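Local coordinates for N-ACETYLMURAMOYL-L-ALANINE AMIDASE CwlV (Paenibacillus polymyxa, PDB 1JWQ), which probably hydrolyses the amide bond between N-acetylmuramic acid and L-alanine in peptidoglycan, and is present here as its zinc-binding catalytic domain, at residues N74-I79 and R132-P137; G91-Y96 and T119-R124; K110-A115 and Q166-G171. All coordinates share one frame; numbering follows the deposited sequence.

Contact 1 (N74-I79 and R132-P137)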
ATOM      1  N   ASN A  74     -12.354  -0.021   9.010  1.00 11.71           N
ATOM      2  CA  ASN A  74     -11.671  -0.157  10.286  1.00 11.69           C
ATOM      3  C   ASN A  74     -10.220   0.253  10.064  1.00 11.48           C
ATOM      4  O   ASN A  74      -9.555   0.757  10.969  1.00 10.77           O
ATOM      5  CB  ASN A  74     -11.759  -1.596  10.792  1.00 12.36           C
ATOM      6  CG  ASN A  74     -13.164  -1.971  11.228  1.00 14.58           C
ATOM      7  OD1 ASN A  74     -14.062  -2.136  10.401  1.00 15.75           O
ATOM      8  ND2 ASN A  74     -13.363  -2.092  12.533  1.00 17.37           N
ATOM      9  N   VAL A  75      -9.735   0.025   8.848  1.00 12.44           N
ATOM     10  CA  VAL A  75      -8.380   0.418   8.475  1.00 11.65           C
ATOM     11  C   VAL A  75      -8.343   0.773   7.000  1.00 11.14           C
ATOM     12  O   VAL A  75      -9.187   0.336   6.217  1.00  9.99           O
ATOM     13  CB  VAL A  75      -7.337  -0.696   8.723  1.00 12.52           C
ATOM     14  CG1 VAL A  75      -7.247  -1.003  10.207  1.00 14.27           C
ATOM     15  CG2 VAL A  75      -7.693  -1.942   7.923  1.00 14.36           C
ATOM     16  N   PHE A  76      -7.350   1.572   6.633  1.00  9.85           N
ATOM     17  CA  PHE A  76      -7.165   2.004   5.259  1.00  9.51           C
ATOM     18  C   PHE A  76      -5.687   1.847   4.930  1.00  9.36           C
ATOM     19  O   PHE A  76      -4.826   2.285   5.687  1.00 11.13           O
ATOM     20  CB  PHE A  76      -7.602   3.465   5.124  1.00  9.51           C
ATOM     21  CG  PHE A  76      -7.400   4.050   3.753  1.00  9.25           C
ATOM     22  CD1 PHE A  76      -6.200   4.667   3.416  1.00  9.75           C
ATOM     23  CD2 PHE A  76      -8.427   4.018   2.810  1.00 10.43           C
ATOM     24  CE1 PHE A  76      -6.022   5.252   2.162  1.00  7.81           C
ATOM     25  CE2 PHE A  76      -8.263   4.597   1.551  1.00  9.47           C
ATOM     26  CZ  PHE A  76      -7.057   5.217   1.228  1.00  9.67           C
ATOM     27  N   VAL A  77      -5.397   1.195   3.815  1.00  9.55           N
ATOM     28  CA  VAL A  77      -4.017   0.999   3.399  1.00  9.06           C
ATOM     29  C   VAL A  77      -3.874   1.412   1.947  1.00  7.40           C
ATOM     30  O   VAL A  77      -4.542   0.865   1.069  1.00  9.05           O
ATOM     31  CB  VAL A  77      -3.578  -0.477   3.519  1.00  8.03           C
ATOM     32  CG1 VAL A  77      -2.130  -0.629   3.056  1.00 10.67           C
ATOM     33  CG2 VAL A  77      -3.719  -0.953   4.963  1.00  9.32           C
ATOM     34  N   SER A  78      -3.011   2.389   1.700  1.00  8.41           N
ATOM     35  CA  SER A  78      -2.766   2.846   0.341  1.00  6.91           C
ATOM     36  C   SER A  78      -1.419   2.263  -0.067  1.00  8.50           C
ATOM     37  O   SER A  78      -0.438   2.379   0.667  1.00  9.92           O
ATOM     38  CB  SER A  78      -2.734   4.373   0.284  1.00  7.92           C
ATOM     39  OG  SER A  78      -2.682   4.812  -1.062  1.00  8.68           O
ATOM     40  N   ILE A  79      -1.387   1.609  -1.225  1.00  8.28           N
ATOM     41  CA  ILE A  79      -0.173   0.977  -1.717  1.00  9.37           C
ATOM     42  C   ILE A  79       0.439   1.770  -2.864  1.00  8.33           C
ATOM     43  O   ILE A  79      -0.231   2.096  -3.843  1.00 10.45           O
ATOM     44  CB  ILE A  79      -0.455  -0.468  -2.174  1.00  9.52           C
ATOM     45  CG1 ILE A  79      -1.012  -1.282  -0.999  1.00 11.30           C
ATOM     46  CG2 ILE A  79       0.826  -1.105  -2.688  1.00 11.57           C
ATOM     47  CD1 ILE A  79      -1.376  -2.721  -1.362  1.00 11.15           C
ATOM     48  N   ARG A 132      -4.490  11.480   5.617  1.00 10.02           N
ATOM     49  CA  ARG A 132      -4.775  12.663   6.423  1.00 10.07           C
ATOM     50  C   ARG A 132      -6.274  12.878   6.609  1.00 11.86           C
ATOM     51  O   ARG A 132      -6.739  13.132   7.720  1.00 12.42           O
ATOM     52  CB  ARG A 132      -4.202  13.912   5.756  1.00 11.88           C
ATOM     53  CG  ARG A 132      -4.610  15.206   6.449  1.00 14.63           C
ATOM     54  CD  ARG A 132      -4.104  16.426   5.698  1.00 14.89           C
ATOM     55  NE  ARG A 132      -4.747  16.579   4.396  1.00 15.50           N
ATOM     56  CZ  ARG A 132      -4.096  16.602   3.237  1.00 16.95           C
ATOM     57  NH1 ARG A 132      -2.777  16.479   3.210  1.00 15.72           N
ATOM     58  NH2 ARG A 132      -4.765  16.753   2.101  1.00 16.29           N
ATOM     59  N   GLU A 133      -7.014  12.786   5.508  1.00 11.10           N
ATOM     60  CA  GLU A 133      -8.455  13.014   5.514  1.00 12.51           C
ATOM     61  C   GLU A 133      -9.286  11.835   5.999  1.00 13.07           C
ATOM     62  O   GLU A 133     -10.472  11.988   6.288  1.00 12.03           O
ATOM     63  CB  GLU A 133      -8.909  13.454   4.121  1.00 12.75           C
ATOM     64  CG  GLU A 133      -8.221  14.735   3.659  1.00 14.43           C
ATOM     65  CD  GLU A 133      -8.462  15.905   4.604  1.00 16.98           C
ATOM     66  OE1 GLU A 133      -7.532  16.716   4.810  1.00 16.08           O
ATOM     67  OE2 GLU A 133      -9.583  16.018   5.138  1.00 17.91           O
ATOM     68  N   THR A 134      -8.666  10.663   6.086  1.00 12.42           N
ATOM     69  CA  THR A 134      -9.361   9.482   6.581  1.00 13.07           C
ATOM     70  C   THR A 134      -9.485   9.641   8.092  1.00 12.64           C
ATOM     71  O   THR A 134      -8.696  10.364   8.708  1.00 11.84           O
ATOM     72  CB  THR A 134      -8.577   8.200   6.259  1.00 12.82           C
ATOM     73  OG1 THR A 134      -7.176   8.498   6.210  1.00 11.69           O
ATOM     74  CG2 THR A 134      -9.029   7.624   4.919  1.00  9.43           C
ATOM     75  N   THR A 135     -10.472   8.978   8.688  1.00 12.89           N
ATOM     76  CA  THR A 135     -10.688   9.077  10.128  1.00 12.66           C
ATOM     77  C   THR A 135     -10.380   7.789  10.879  1.00 12.10           C
ATOM     78  O   THR A 135     -10.431   7.763  12.108  1.00 12.78           O
ATOM     79  CB  THR A 135     -12.135   9.478  10.455  1.00 14.17           C
ATOM     80  OG1 THR A 135     -13.024   8.446  10.010  1.00 13.44           O
ATOM     81  CG2 THR A 135     -12.497  10.788   9.763  1.00 15.60           C
ATOM     82  N   MET A 136     -10.090   6.717  10.146  1.00 10.38           N
ATOM     83  CA  MET A 136      -9.747   5.449  10.776  1.00 10.09           C
ATOM     84  C   MET A 136      -8.240   5.265  10.605  1.00  9.21           C
ATOM     85  O   MET A 136      -7.605   6.014   9.859  1.00  9.80           O
ATOM     86  CB  MET A 136     -10.500   4.281  10.111  1.00 10.00           C
ATOM     87  CG  MET A 136     -10.042   3.913   8.692  1.00  9.29           C
ATOM     88  SD  MET A 136     -10.459   5.119   7.406  1.00 10.88           S
ATOM     89  CE  MET A 136     -12.269   5.286   7.647  1.00 11.21           C
ATOM     90  N   PRO A 137      -7.643   4.280  11.299  1.00  9.71           N
ATOM     91  CA  PRO A 137      -6.197   4.087  11.144  1.00  9.25           C
ATOM     92  C   PRO A 137      -5.875   3.952   9.664  1.00  9.50           C
ATOM     93  O   PRO A 137      -6.450   3.114   8.972  1.00  8.73           O
ATOM     94  CB  PRO A 137      -5.939   2.807  11.931  1.00  9.77           C
ATOM     95  CG  PRO A 137      -6.918   2.933  13.061  1.00 10.95           C
ATOM     96  CD  PRO A 137      -8.184   3.390  12.343  1.00 10.72           C
TER

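Contact 2 (G91-Y96 and T119-R124)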
ATOM      1  N   GLY A  91      14.651   1.271  -0.861  1.00 11.71           N
ATOM      2  CA  GLY A  91      14.107   0.940   0.437  1.00 10.75           C
ATOM      3  C   GLY A  91      12.602   1.003   0.551  1.00 11.36           C
ATOM      4  O   GLY A  91      11.905   1.526  -0.317  1.00 11.05           O
ATOM      5  N   THR A  92      12.122   0.462   1.663  1.00 11.59           N
ATOM      6  CA  THR A  92      10.704   0.391   1.980  1.00 10.63           C
ATOM      7  C   THR A  92      10.352   1.384   3.088  1.00 11.11           C
ATOM      8  O   THR A  92      11.052   1.470   4.102  1.00 11.21           O
ATOM      9  CB  THR A  92      10.352  -1.030   2.451  1.00 11.60           C
ATOM     10  OG1 THR A  92      10.668  -1.959   1.408  1.00 10.43           O
ATOM     11  CG2 THR A  92       8.889  -1.128   2.805  1.00 10.51           C
ATOM     12  N   GLU A  93       9.256   2.118   2.892  1.00 11.57           N
ATOM     13  CA  GLU A  93       8.801   3.105   3.864  1.00 12.10           C
ATOM     14  C   GLU A  93       7.301   2.960   4.146  1.00 10.60           C
ATOM     15  O   GLU A  93       6.517   2.608   3.249  1.00 11.35           O
ATOM     16  CB  GLU A  93       9.079   4.521   3.338  1.00 16.08           C
ATOM     17  CG  GLU A  93      10.340   4.630   2.481  1.00 22.44           C
ATOM     18  CD  GLU A  93      10.501   5.989   1.810  1.00 26.33           C
ATOM     19  OE1 GLU A  93       9.478   6.665   1.548  1.00 25.42           O
ATOM     20  OE2 GLU A  93      11.656   6.387   1.522  1.00 28.89           O
ATOM     21  N   THR A  94       6.918   3.247   5.391  1.00 10.58           N
ATOM     22  CA  THR A  94       5.527   3.180   5.826  1.00  9.65           C
ATOM     23  C   THR A  94       5.205   4.554   6.380  1.00  9.93           C
ATOM     24  O   THR A  94       5.935   5.056   7.225  1.00 11.80           O
ATOM     25  CB  THR A  94       5.327   2.154   6.935  1.00 10.33           C
ATOM     26  OG1 THR A  94       5.597   0.841   6.423  1.00 11.25           O
ATOM     27  CG2 THR A  94       3.885   2.222   7.444  1.00 12.73           C
ATOM     28  N   TYR A  95       4.134   5.165   5.884  1.00 10.67           N
ATOM     29  CA  TYR A  95       3.730   6.499   6.321  1.00 10.33           C
ATOM     30  C   TYR A  95       2.408   6.549   7.077  1.00 10.84           C
ATOM     31  O   TYR A  95       1.487   5.781   6.800  1.00 11.52           O
ATOM     32  CB  TYR A  95       3.584   7.430   5.120  1.00 11.00           C
ATOM     33  CG  TYR A  95       4.869   7.757   4.418  1.00 12.37           C
ATOM     34  CD1 TYR A  95       5.349   6.959   3.380  1.00 12.37           C
ATOM     35  CD2 TYR A  95       5.602   8.881   4.785  1.00 13.03           C
ATOM     36  CE1 TYR A  95       6.532   7.282   2.720  1.00 12.93           C
ATOM     37  CE2 TYR A  95       6.778   9.213   4.136  1.00 12.29           C
ATOM     38  CZ  TYR A  95       7.238   8.414   3.106  1.00 12.73           C
ATOM     39  OH  TYR A  95       8.394   8.763   2.449  1.00 14.51           O
ATOM     40  N   TYR A  96       2.324   7.482   8.020  1.00  9.90           N
ATOM     41  CA  TYR A  96       1.110   7.719   8.793  1.00 10.38           C
ATOM     42  C   TYR A  96       1.029   9.246   8.815  1.00  9.78           C
ATOM     43  O   TYR A  96       2.032   9.917   8.554  1.00 10.50           O
ATOM     44  CB  TYR A  96       1.243   7.203  10.232  1.00 10.11           C
ATOM     45  CG  TYR A  96       2.139   8.067  11.090  1.00 11.44           C
ATOM     46  CD1 TYR A  96       3.526   7.930  11.047  1.00 12.70           C
ATOM     47  CD2 TYR A  96       1.604   9.080  11.888  1.00 13.50           C
ATOM     48  CE1 TYR A  96       4.357   8.785  11.774  1.00 12.92           C
ATOM     49  CE2 TYR A  96       2.422   9.936  12.612  1.00 14.55           C
ATOM     50  CZ  TYR A  96       3.797   9.783  12.548  1.00 16.05           C
ATOM     51  OH  TYR A  96       4.606  10.638  13.252  1.00 18.93           O
ATOM     52  N   THR A 119      15.868  -2.352   1.911  1.00 15.74           N
ATOM     53  CA  THR A 119      16.358  -1.533   3.007  1.00 15.84           C
ATOM     54  C   THR A 119      15.193  -0.943   3.786  1.00 17.27           C
ATOM     55  O   THR A 119      14.302  -0.312   3.215  1.00 15.65           O
ATOM     56  CB  THR A 119      17.260  -0.400   2.506  1.00 17.59           C
ATOM     57  OG1 THR A 119      18.399  -0.962   1.842  1.00 16.59           O
ATOM     58  CG2 THR A 119      17.732   0.460   3.675  1.00 17.98           C
ATOM     59  N   ASP A 120      15.209  -1.165   5.095  1.00 16.48           N
ATOM     60  CA  ASP A 120      14.160  -0.673   5.975  1.00 15.64           C
ATOM     61  C   ASP A 120      14.321   0.815   6.237  1.00 16.67           C
ATOM     62  O   ASP A 120      15.161   1.226   7.040  1.00 15.46           O
ATOM     63  CB  ASP A 120      14.198  -1.441   7.295  1.00 17.04           C
ATOM     64  CG  ASP A 120      13.130  -0.993   8.264  1.00 16.26           C
ATOM     65  OD1 ASP A 120      13.071  -1.557   9.372  1.00 18.03           O
ATOM     66  OD2 ASP A 120      12.350  -0.081   7.922  1.00 15.72           O
ATOM     67  N   ARG A 121      13.510   1.624   5.565  1.00 14.56           N
ATOM     68  CA  ARG A 121      13.578   3.067   5.742  1.00 15.26           C
ATOM     69  C   ARG A 121      12.658   3.540   6.868  1.00 16.02           C
ATOM     70  O   ARG A 121      12.495   4.741   7.090  1.00 14.41           O
ATOM     71  CB  ARG A 121      13.237   3.772   4.429  1.00 17.33           C
ATOM     72  CG  ARG A 121      14.188   3.441   3.276  1.00 18.80           C
ATOM     73  CD  ARG A 121      13.744   4.162   2.014  1.00 23.28           C
ATOM     74  NE  ARG A 121      13.771   5.605   2.217  1.00 23.88           N
ATOM     75  CZ  ARG A 121      14.747   6.403   1.799  1.00 26.71           C
ATOM     76  NH1 ARG A 121      15.782   5.898   1.137  1.00 27.17           N
ATOM     77  NH2 ARG A 121      14.699   7.700   2.071  1.00 26.33           N
ATOM     78  N   GLY A 122      12.061   2.582   7.573  1.00 14.80           N
ATOM     79  CA  GLY A 122      11.208   2.888   8.708  1.00 14.18           C
ATOM     80  C   GLY A 122       9.829   3.476   8.497  1.00 13.22           C
ATOM     81  O   GLY A 122       9.300   3.522   7.383  1.00 13.38           O
ATOM     82  N   ILE A 123       9.248   3.919   9.611  1.00 13.56           N
ATOM     83  CA  ILE A 123       7.924   4.527   9.645  1.00 12.87           C
ATOM     84  C   ILE A 123       8.123   6.033   9.716  1.00 14.06           C
ATOM     85  O   ILE A 123       8.850   6.529  10.575  1.00 12.10           O
ATOM     86  CB  ILE A 123       7.140   4.038  10.876  1.00 13.93           C
ATOM     87  CG1 ILE A 123       7.017   2.511  10.818  1.00 15.04           C
ATOM     88  CG2 ILE A 123       5.767   4.684  10.917  1.00 14.54           C
ATOM     89  CD1 ILE A 123       6.523   1.873  12.106  1.00 16.04           C
ATOM     90  N   ARG A 124       7.475   6.757   8.811  1.00 13.15           N
ATOM     91  CA  ARG A 124       7.637   8.203   8.754  1.00 16.12           C
ATOM     92  C   ARG A 124       6.323   8.959   8.659  1.00 15.28           C
ATOM     93  O   ARG A 124       5.299   8.406   8.263  1.00 12.43           O
ATOM     94  CB  ARG A 124       8.487   8.560   7.534  1.00 18.93           C
ATOM     95  CG  ARG A 124       9.677   7.633   7.325  1.00 22.41           C
ATOM     96  CD  ARG A 124      10.457   8.002   6.074  1.00 25.89           C
ATOM     97  NE  ARG A 124      11.766   7.360   6.066  1.00 28.72           N
ATOM     98  CZ  ARG A 124      12.841   7.866   5.472  1.00 28.42           C
ATOM     99  NH1 ARG A 124      12.758   9.024   4.834  1.00 30.34           N
ATOM    100  NH2 ARG A 124      14.000   7.222   5.531  1.00 29.05           N
TER
HETATM  101  O   HOH W   1      11.587   9.054   1.809  1.00 31.29           O
HETATM  102  O   HOH W   2      10.167  10.805   3.778  1.00 32.00           O

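Contact 3 (K110-A115 and Q166-G171)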
ATOM      1  N   LYS A 110       5.922  -3.893  10.979  1.00 12.44           N
ATOM      2  CA  LYS A 110       6.495  -5.092  11.591  1.00 11.84           C
ATOM      3  C   LYS A 110       6.454  -6.303  10.654  1.00 12.56           C
ATOM      4  O   LYS A 110       7.402  -7.088  10.593  1.00 14.98           O
ATOM      5  CB  LYS A 110       5.742  -5.419  12.887  1.00 13.32           C
ATOM      6  CG  LYS A 110       6.308  -6.593  13.680  1.00 13.59           C
ATOM      7  CD  LYS A 110       5.463  -6.881  14.916  1.00 18.94           C
ATOM      8  CE  LYS A 110       6.177  -7.830  15.877  1.00 23.73           C
ATOM      9  NZ  LYS A 110       6.667  -9.065  15.208  1.00 27.38           N
ATOM     10  N   TYR A 111       5.363  -6.452   9.914  1.00 12.85           N
ATOM     11  CA  TYR A 111       5.228  -7.589   9.005  1.00 14.41           C
ATOM     12  C   TYR A 111       5.505  -7.249   7.551  1.00 14.56           C
ATOM     13  O   TYR A 111       5.989  -8.080   6.777  1.00 15.27           O
ATOM     14  CB  TYR A 111       3.828  -8.187   9.136  1.00 16.20           C
ATOM     15  CG  TYR A 111       3.537  -8.645  10.541  1.00 16.53           C
ATOM     16  CD1 TYR A 111       2.917  -7.797  11.458  1.00 16.81           C
ATOM     17  CD2 TYR A 111       3.948  -9.904  10.978  1.00 17.13           C
ATOM     18  CE1 TYR A 111       2.717  -8.192  12.781  1.00 17.63           C
ATOM     19  CE2 TYR A 111       3.756 -10.306  12.290  1.00 17.05           C
ATOM     20  CZ  TYR A 111       3.142  -9.446  13.187  1.00 17.67           C
ATOM     21  OH  TYR A 111       2.961  -9.842  14.492  1.00 18.63           O
ATOM     22  N   PHE A 112       5.198  -6.014   7.189  1.00 14.18           N
ATOM     23  CA  PHE A 112       5.387  -5.530   5.832  1.00 13.99           C
ATOM     24  C   PHE A 112       6.861  -5.339   5.449  1.00 14.26           C
ATOM     25  O   PHE A 112       7.324  -5.874   4.439  1.00 12.97           O
ATOM     26  CB  PHE A 112       4.607  -4.217   5.688  1.00 13.96           C
ATOM     27  CG  PHE A 112       4.992  -3.394   4.498  1.00 13.77           C
ATOM     28  CD1 PHE A 112       5.341  -2.056   4.661  1.00 11.67           C
ATOM     29  CD2 PHE A 112       4.974  -3.932   3.217  1.00 13.54           C
ATOM     30  CE1 PHE A 112       5.664  -1.266   3.565  1.00 11.39           C
ATOM     31  CE2 PHE A 112       5.295  -3.148   2.114  1.00 10.99           C
ATOM     32  CZ  PHE A 112       5.639  -1.816   2.286  1.00 11.27           C
ATOM     33  N   ALA A 113       7.595  -4.589   6.262  1.00 14.40           N
ATOM     34  CA  ALA A 113       8.998  -4.305   5.981  1.00 15.26           C
ATOM     35  C   ALA A 113       9.886  -5.530   5.747  1.00 14.49           C
ATOM     36  O   ALA A 113      10.577  -5.614   4.733  1.00 15.07           O
ATOM     37  CB  ALA A 113       9.580  -3.434   7.098  1.00 16.42           C
ATOM     38  N   PRO A 114       9.887  -6.495   6.680  1.00 15.15           N
ATOM     39  CA  PRO A 114      10.726  -7.686   6.496  1.00 14.80           C
ATOM     40  C   PRO A 114      10.364  -8.469   5.239  1.00 14.46           C
ATOM     41  O   PRO A 114      11.218  -9.117   4.636  1.00 15.66           O
ATOM     42  CB  PRO A 114      10.460  -8.494   7.764  1.00 15.38           C
ATOM     43  CG  PRO A 114      10.146  -7.435   8.779  1.00 16.80           C
ATOM     44  CD  PRO A 114       9.238  -6.517   8.001  1.00 15.63           C
ATOM     45  N   ALA A 115       9.095  -8.403   4.844  1.00 14.01           N
ATOM     46  CA  ALA A 115       8.633  -9.116   3.660  1.00 14.80           C
ATOM     47  C   ALA A 115       9.245  -8.594   2.362  1.00 13.92           C
ATOM     48  O   ALA A 115       9.466  -9.364   1.432  1.00 12.90           O
ATOM     49  CB  ALA A 115       7.104  -9.073   3.580  1.00 12.52           C
ATOM     50  N   GLN A 166       1.571 -10.894   1.287  1.00 10.90           N
ATOM     51  CA  GLN A 166       1.266 -11.660   2.488  1.00 11.63           C
ATOM     52  C   GLN A 166       1.663 -10.853   3.714  1.00 11.91           C
ATOM     53  O   GLN A 166       0.974 -10.877   4.731  1.00 12.92           O
ATOM     54  CB  GLN A 166       2.012 -12.996   2.496  1.00 12.03           C
ATOM     55  CG  GLN A 166       1.685 -13.856   3.712  1.00 11.60           C
ATOM     56  CD  GLN A 166       0.228 -14.290   3.750  1.00 13.18           C
ATOM     57  OE1 GLN A 166      -0.255 -14.967   2.839  1.00 16.00           O
ATOM     58  NE2 GLN A 166      -0.480 -13.903   4.804  1.00 11.57           N
ATOM     59  N   GLY A 167       2.781 -10.140   3.611  1.00 11.47           N
ATOM     60  CA  GLY A 167       3.241  -9.325   4.720  1.00 10.87           C
ATOM     61  C   GLY A 167       2.243  -8.221   5.021  1.00 11.52           C
ATOM     62  O   GLY A 167       1.933  -7.947   6.181  1.00 11.39           O
ATOM     63  N   ILE A 168       1.736  -7.583   3.973  1.00 11.25           N
ATOM     64  CA  ILE A 168       0.757  -6.514   4.135  1.00 10.43           C
ATOM     65  C   ILE A 168      -0.520  -7.092   4.742  1.00 12.34           C
ATOM     66  O   ILE A 168      -1.123  -6.500   5.643  1.00 10.06           O
ATOM     67  CB  ILE A 168       0.457  -5.843   2.773  1.00  9.31           C
ATOM     68  CG1 ILE A 168       1.723  -5.136   2.274  1.00  9.60           C
ATOM     69  CG2 ILE A 168      -0.691  -4.858   2.904  1.00  8.62           C
ATOM     70  CD1 ILE A 168       1.583  -4.493   0.893  1.00 10.66           C
ATOM     71  N   ALA A 169      -0.920  -8.262   4.256  1.00 12.32           N
ATOM     72  CA  ALA A 169      -2.111  -8.922   4.771  1.00 13.42           C
ATOM     73  C   ALA A 169      -1.932  -9.213   6.261  1.00 12.32           C
ATOM     74  O   ALA A 169      -2.844  -8.993   7.049  1.00 12.87           O
ATOM     75  CB  ALA A 169      -2.371 -10.221   3.997  1.00 11.11           C
ATOM     76  N   ASP A 170      -0.755  -9.702   6.643  1.00 13.74           N
ATOM     77  CA  ASP A 170      -0.487 -10.007   8.047  1.00 13.27           C
ATOM     78  C   ASP A 170      -0.586  -8.740   8.900  1.00 13.38           C
ATOM     79  O   ASP A 170      -1.146  -8.763   9.994  1.00 12.39           O
ATOM     80  CB  ASP A 170       0.901 -10.632   8.209  1.00 12.56           C
ATOM     81  CG  ASP A 170       0.967 -12.058   7.691  1.00 12.84           C
ATOM     82  OD1 ASP A 170       2.086 -12.601   7.594  1.00 12.74           O
ATOM     83  OD2 ASP A 170      -0.095 -12.636   7.384  1.00 14.76           O
ATOM     84  N   GLY A 171      -0.044  -7.638   8.396  1.00 12.12           N
ATOM     85  CA  GLY A 171      -0.108  -6.390   9.135  1.00 12.16           C
ATOM     86  C   GLY A 171      -1.545  -6.031   9.474  1.00 11.59           C
ATOM     87  O   GLY A 171      -1.849  -5.602  10.587  1.00 12.65           O
TER

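Contact 1 (N74-I79 and R132-P137)
Phe76 N donates to Pro137 O across 2.9 Å with an N-H...O angle of 145°, the one hydrogen bond between the two segments. The same carbonyl oxygen also receives a CA-H...O contact, with Val75 CA 3.4 Å from Pro137 O. The Pro137 ring comes in next to this point by its CD atom. Pro137 CD lies 3.3 Å from Asn74 O. The proline nitrogen carries no hydrogen, and the group that meets this carbonyl is a CH2. Val75 CG1 and Pro137 CB make a looser apolar pair on the side of the strand turned to helices 102-116 and 158-176. Phe104 and Tyr175 from those helices touch both residues.

The other side holds Phe76, Met136 and Thr134. Met136 CG sits between its backbone N and carbonyl carbon (chi1 71°), and the chain bends again at both later torsions. This folded shape lays Met136 CG 3.9 Å from Val75 CA. It also brings Met136 SD to 4.0 Å from Phe76 CB. The sulfur therefore meets the root of the phenylalanine and not its ring face. One face of the ring is met by Thr134 CG2, toward its rim. Thr134 CG2 stands 4.2 Å from the centroid of the Phe76 ring, 16° off the normal, in a CH-pi contact. The two side chains cross at about a right angle. The hydroxyl of Thr134 is used elsewhere: OG1 bonds to Val130 O. Ala68 of helix 61-70 also touches Phe76.

Beyond Pro137 the chain runs on as strand 138-145, which pairs with strand 75-82, and Phe76 bonds on to Val139. The arrangement is the start of a parallel strand pair, entered from a loop, in the sheet of an open alpha-beta-alpha sandwich.

Contact 2 (G91-Y96 and T119-R124)
The Tyr95 ring and the Arg124 side chain cross obliquely, with ring and guanidinium planes 66° apart. They ride on the two parallel strands of a beta-alpha-beta unit, 92-96 and 120-125, joined by helix 102-116. They touch through Tyr95 CE2 and Arg124 CB, 3.9 Å apart. Water 2 lies in plane at the edge of both groups. It donates to Tyr95 OH and takes a weak bond from Arg124 NH1. Arg124 runs extended from CG to NE, which carries its guanidinium back to Arg121 O. There NE and NH2 both donate to that oxygen, side-on, which fixes the turn of the group. Glu93 OE2 lies over one face, 4.4 Å from Arg124 NH1, where no N-H points at it. The charges may attract, but the oxygen's place is less sure. The salt bridge from Glu93 to Arg121 NE is modelled too short to interpret closely. Phe128 meets Tyr95 edge-to-face.

The strand directions differ by 7°. Thr92 N to Thr119 O, Arg121 N to Thr92 O, Thr94 N to Gly122 O, Arg124 N to Thr94 O and Tyr96 N to Arg124 O form the ladder. Thr92 pairs with Asp120 but Thr94 with Ile123, so a beta bulge takes up one residue at Arg121 and Gly122. Gly122 has a positive phi (73°) there. Asp120 OD2 accepts from Gly122 N at 2.7 Å, an Asx turn at the bulge. At Gly91 a CB would collide with Arg121 CG and also jam against the preceding carbonyl oxygen. Glu93 is tied within its own strand: Tyr95 OH donates to Glu93 OE1 at 2.5 Å, from above the carboxylate plane.

Contact 3 (K110-A115 and Q166-G171)
The closest packing is at Gly167, whose bare backbone meets Tyr111 CB and Ala115 CB. The two helix segments run antiparallel at 170°, and their axes come within 7.3 Å. Gly167 permits this closeness. A CB there would collide with Ala115 CB and Tyr111 O. As it is, Ala115 CB rests 4.0 Å from Gly167 CA, and Tyr111 CB lies 3.5 Å from Gly167 O.

The apolar contact is between Phe112 and Ile168, which lie side by side and point the same way, toward the sheet. With chi1 at 164° the Phe112 ring swings away from the backbone N, and its CD2 comes 3.6 Å from Ile168 CG1. The ring also packs on Leu141 and Val143 of strand 138-145. With an alanine in place of Phe112, a gap would probably open beside Ile168 and leave the inner side of the helix poorly packed against Leu141 and Val143.

On the outer side Tyr111 and Asp170 cross at about a right angle. Tyr111 CB is 3.9 Å from Asp170 CB, and the ring and carboxylate planes are 89° apart. The carboxylate itself is bonded within its own helix, with Gln166 NE2 2.9 Å from Asp170 OD2.

This is close antiparallel helix packing through a glycine, in the helical layer over one face of the sheet of an alpha-beta-alpha fold.

How the contacts relate
Contact 2 lies in the mixed sheet, and contact 1 joins its strand 75-82 to the loop leading into strand 138-145. Their centres are about 17 Å apart and their nearest atoms about 7 Å, so they do not touch. Strand 138-145 lies between strands 75-82 and 92-96. Contact 3 sits on one face of this sheet and reaches both. Phe112 CE1 is 3.3 Å from Thr92 CG2, which ties contact 3 to contact 2. Ile168 CD1 is 4.1 Å from Ile79 CD1, which ties it to contact 1. His10, Glu26 and His80 bind the zinc ion. The side chain of Tyr95 is about 9 Å from the bound zinc ion. The side chains of Phe76 and Phe112 are each about 12 Å from the zinc ion.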